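Local coordinates for protein hemin degrading factor (Pseudomonas aeruginosa, PDB 4MF9) that binds heme and serves in its trafficking, and probably also degrades it, at residues A[191-196]-A[225-230]. Residues are numbered along the deposited sequence; the frame is centred on the assembly and turned at random.
Sequences AAALVD and GAQRTQ. With HEM (protoporphyrin IX containing Fe), chain C.
Q230 reaches across to the loop 191-196 and spends both N-H bonds of its amide there: NE2 gives one to the backbone O of L194 and the other to OD1 of D196, each at 2.9 Å. Both acceptors lie close to the amide plane, which fixes its rotation. The L194 carbonyl is met from above its plane, 49° out, whereas the D196 carboxylate is approached on its anti side; an aspartate suits the place because OD1 also takes a salt bridge from R233. With CG anti to the backbone N (chi1 -176°), the extended chain of Q230 spans the gap. Its OE1 accepts the N-H of Q227, so this buried glutamine offers donor and acceptor together. One water joins the segments, accepting from L194 N and lying 2.7 Å from Q230 OE1. Beside these hydrogen bonds, L194 rests its CG and CD1 near G225 O, and the small A193 CB meets Q227 CG. R228, salt-bridged to E324, also makes a weak bond to a heme propionate. The long loop between helices 166-173 and 201-210 is thus pinned to the turn where G225, its positive phi easy for glycine, closes helix 217-224 in a Schellman motif and Q227 is the N-cap residue of helix 228-235.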
loop_
_atom_site.group_PDB
_atom_site.type_symbol
_atom_site.label_atom_id
_atom_site.label_comp_id
_atom_site.label_asym_id
_atom_site.label_seq_id
_atom_site.Cartn_x
_atom_site.Cartn_y
_atom_site.Cartn_z
ATOM N N ALA A 191 -11.322 17.415 -7.548
ATOM C CA ALA A 191 -11.278 18.877 -7.592
ATOM C C ALA A 191 -10.151 19.176 -8.529
ATOM O O ALA A 191 -9.190 18.415 -8.591
ATOM C CB ALA A 191 -10.963 19.455 -6.250
ATOM N N ALA A 192 -10.296 20.206 -9.316
ATOM C CA ALA A 192 -9.190 20.616 -10.142
ATOM C C ALA A 192 -8.154 21.242 -9.206
ATOM O O ALA A 192 -8.512 21.932 -8.289
ATOM C CB ALA A 192 -9.647 21.604 -11.162
ATOM N N ALA A 193 -6.891 20.976 -9.416
ATOM C CA ALA A 193 -5.858 21.587 -8.608
ATOM C C ALA A 193 -5.842 23.080 -8.809
ATOM O O ALA A 193 -6.116 23.553 -9.862
ATOM C CB ALA A 193 -4.512 21.052 -9.011
ATOM N N LEU A 194 -5.514 23.799 -7.761
ATOM C CA LEU A 194 -5.175 25.174 -7.866
ATOM C C LEU A 194 -3.799 25.267 -8.462
ATOM O O LEU A 194 -3.039 24.377 -8.333
ATOM C CB LEU A 194 -5.205 25.793 -6.495
ATOM C CG LEU A 194 -6.515 25.565 -5.791
ATOM C CD1 LEU A 194 -6.560 26.481 -4.613
ATOM C CD2 LEU A 194 -7.681 25.886 -6.693
ATOM N N VAL A 195 -3.494 26.344 -9.145
ATOM C CA VAL A 195 -2.143 26.649 -9.520
ATOM C C VAL A 195 -1.364 27.115 -8.290
ATOM O O VAL A 195 -1.952 27.508 -7.341
ATOM C CB VAL A 195 -2.071 27.638 -10.650
ATOM C CG1 VAL A 195 -2.538 27.002 -11.949
ATOM C CG2 VAL A 195 -2.871 28.864 -10.321
ATOM N N ASP A 196 -0.054 27.084 -8.342
ATOM C CA ASP A 196 0.740 27.335 -7.165
ATOM C C ASP A 196 0.434 28.740 -6.681
ATOM O O ASP A 196 0.308 28.960 -5.541
ATOM C CB ASP A 196 2.210 27.118 -7.457
ATOM C CG ASP A 196 2.608 25.639 -7.541
ATOM O OD1 ASP A 196 1.779 24.722 -7.496
ATOM O OD2 ASP A 196 3.796 25.418 -7.636
ATOM N N GLY A 225 -5.951 23.800 0.540
ATOM C CA GLY A 225 -6.300 23.337 -0.775
ATOM C C GLY A 225 -5.143 22.935 -1.659
ATOM O O GLY A 225 -5.245 22.998 -2.812
ATOM N N ALA A 226 -4.048 22.525 -1.060
ATOM C CA ALA A 226 -2.852 22.216 -1.840
ATOM C C ALA A 226 -2.664 20.723 -2.051
ATOM O O ALA A 226 -2.942 19.928 -1.152
ATOM C CB ALA A 226 -1.620 22.821 -1.183
ATOM N N GLN A 227 -2.183 20.352 -3.228
ATOM C CA GLN A 227 -1.694 18.984 -3.487
ATOM C C GLN A 227 -0.405 18.740 -2.701
ATOM O O GLN A 227 0.271 19.659 -2.376
ATOM C CB GLN A 227 -1.411 18.708 -4.958
ATOM C CG GLN A 227 -2.440 19.204 -5.908
ATOM C CD GLN A 227 -3.783 18.652 -5.581
ATOM O OE1 GLN A 227 -4.687 19.356 -5.195
ATOM N NE2 GLN A 227 -3.892 17.381 -5.665
ATOM N N ARG A 228 -0.117 17.497 -2.400
ATOM C CA ARG A 228 1.006 17.226 -1.566
ATOM C C ARG A 228 2.348 17.721 -2.176
ATOM O O ARG A 228 3.113 18.337 -1.526
ATOM C CB ARG A 228 1.124 15.754 -1.253
ATOM C CG ARG A 228 2.193 15.509 -0.219
ATOM C CD ARG A 228 2.521 14.110 0.269
ATOM N NE ARG A 228 1.667 13.775 1.350
ATOM C CZ ARG A 228 1.987 13.445 2.590
ATOM N NH1 ARG A 228 3.192 13.312 3.029
ATOM N NH2 ARG A 228 1.024 13.231 3.389
ATOM N N THR A 229 2.577 17.437 -3.432
ATOM C CA THR A 229 3.810 17.875 -4.097
ATOM C C THR A 229 3.848 19.391 -4.174
ATOM O O THR A 229 4.900 20.015 -4.041
ATOM C CB THR A 229 3.924 17.280 -5.506
ATOM O OG1 THR A 229 2.783 17.658 -6.296
ATOM C CG2 THR A 229 3.978 15.775 -5.416
ATOM N N GLN A 230 2.692 19.984 -4.389
ATOM C CA GLN A 230 2.536 21.416 -4.433
ATOM C C GLN A 230 2.930 22.070 -3.116
ATOM O O GLN A 230 3.610 23.034 -3.141
ATOM C CB GLN A 230 1.094 21.745 -4.742
ATOM C CG GLN A 230 0.726 23.176 -4.924
ATOM C CD GLN A 230 -0.678 23.323 -5.450
ATOM O OE1 GLN A 230 -1.593 22.757 -4.924
ATOM N NE2 GLN A 230 -0.822 24.092 -6.476
HETATM C CHA HEM C . 3.174 7.933 10.382
HETATM C CHB HEM C . 3.020 5.204 14.249
HETATM C CHC HEM C . -1.777 5.108 13.922
HETATM C CHD HEM C . -1.404 6.822 9.468
HETATM C C1A HEM C . 3.534 7.266 11.517
HETATM C C2A HEM C . 4.841 7.233 12.081
HETATM C C3A HEM C . 4.780 6.493 13.162
HETATM C C4A HEM C . 3.469 6.026 13.248
HETATM C CMA HEM C . 5.938 6.172 14.064
HETATM C CAA HEM C . 6.072 7.923 11.610
HETATM C CBA HEM C . 6.871 8.732 12.663
HETATM C CGA HEM C . 6.084 9.955 12.969
HETATM O O1A HEM C . 5.912 10.330 14.125
HETATM O O2A HEM C . 5.618 10.553 12.037
HETATM C C1B HEM C . 1.663 4.992 14.453
HETATM C C2B HEM C . 1.251 4.280 15.589
HETATM C C3B HEM C . -0.088 4.232 15.554
HETATM C C4B HEM C . -0.487 4.948 14.321
HETATM C CMB HEM C . 2.148 3.725 16.655
HETATM C CAB HEM C . -0.896 3.568 16.620
HETATM C CBB HEM C . -2.056 3.011 16.455
HETATM C C1C HEM C . -2.122 5.569 12.707
HETATM C C2C HEM C . -3.416 5.726 12.257
HETATM C C3C HEM C . -3.333 6.217 10.990
HETATM C C4C HEM C . -1.960 6.361 10.645
HETATM C CMC HEM C . -4.666 5.434 13.030
HETATM C CAC HEM C . -4.460 6.519 10.140
HETATM C CBC HEM C . -4.199 6.774 8.892
HETATM C C1D HEM C . -0.095 7.305 9.344
HETATM C C2D HEM C . 0.431 8.044 8.156
HETATM C C3D HEM C . 1.693 8.351 8.444
HETATM C C4D HEM C . 1.941 7.800 9.781
HETATM C CMD HEM C . -0.259 8.419 6.862
HETATM C CAD HEM C . 2.653 9.095 7.553
HETATM C CBD HEM C . 2.778 10.533 8.054
HETATM C CGD HEM C . 3.388 11.578 7.169
HETATM O O1D HEM C . 4.270 12.238 7.676
HETATM O O2D HEM C . 3.026 11.813 6.027
HETATM N NA HEM C . 2.700 6.505 12.247
HETATM N NB HEM C . 0.615 5.387 13.716
HETATM N NC HEM C . -1.296 5.960 11.736
HETATM N ND HEM C . 0.853 7.190 10.261
HETATM FE FE HEM C . 0.711 6.380 11.905
HETATM O O HOH W 1 -4.166 22.321 -5.679
#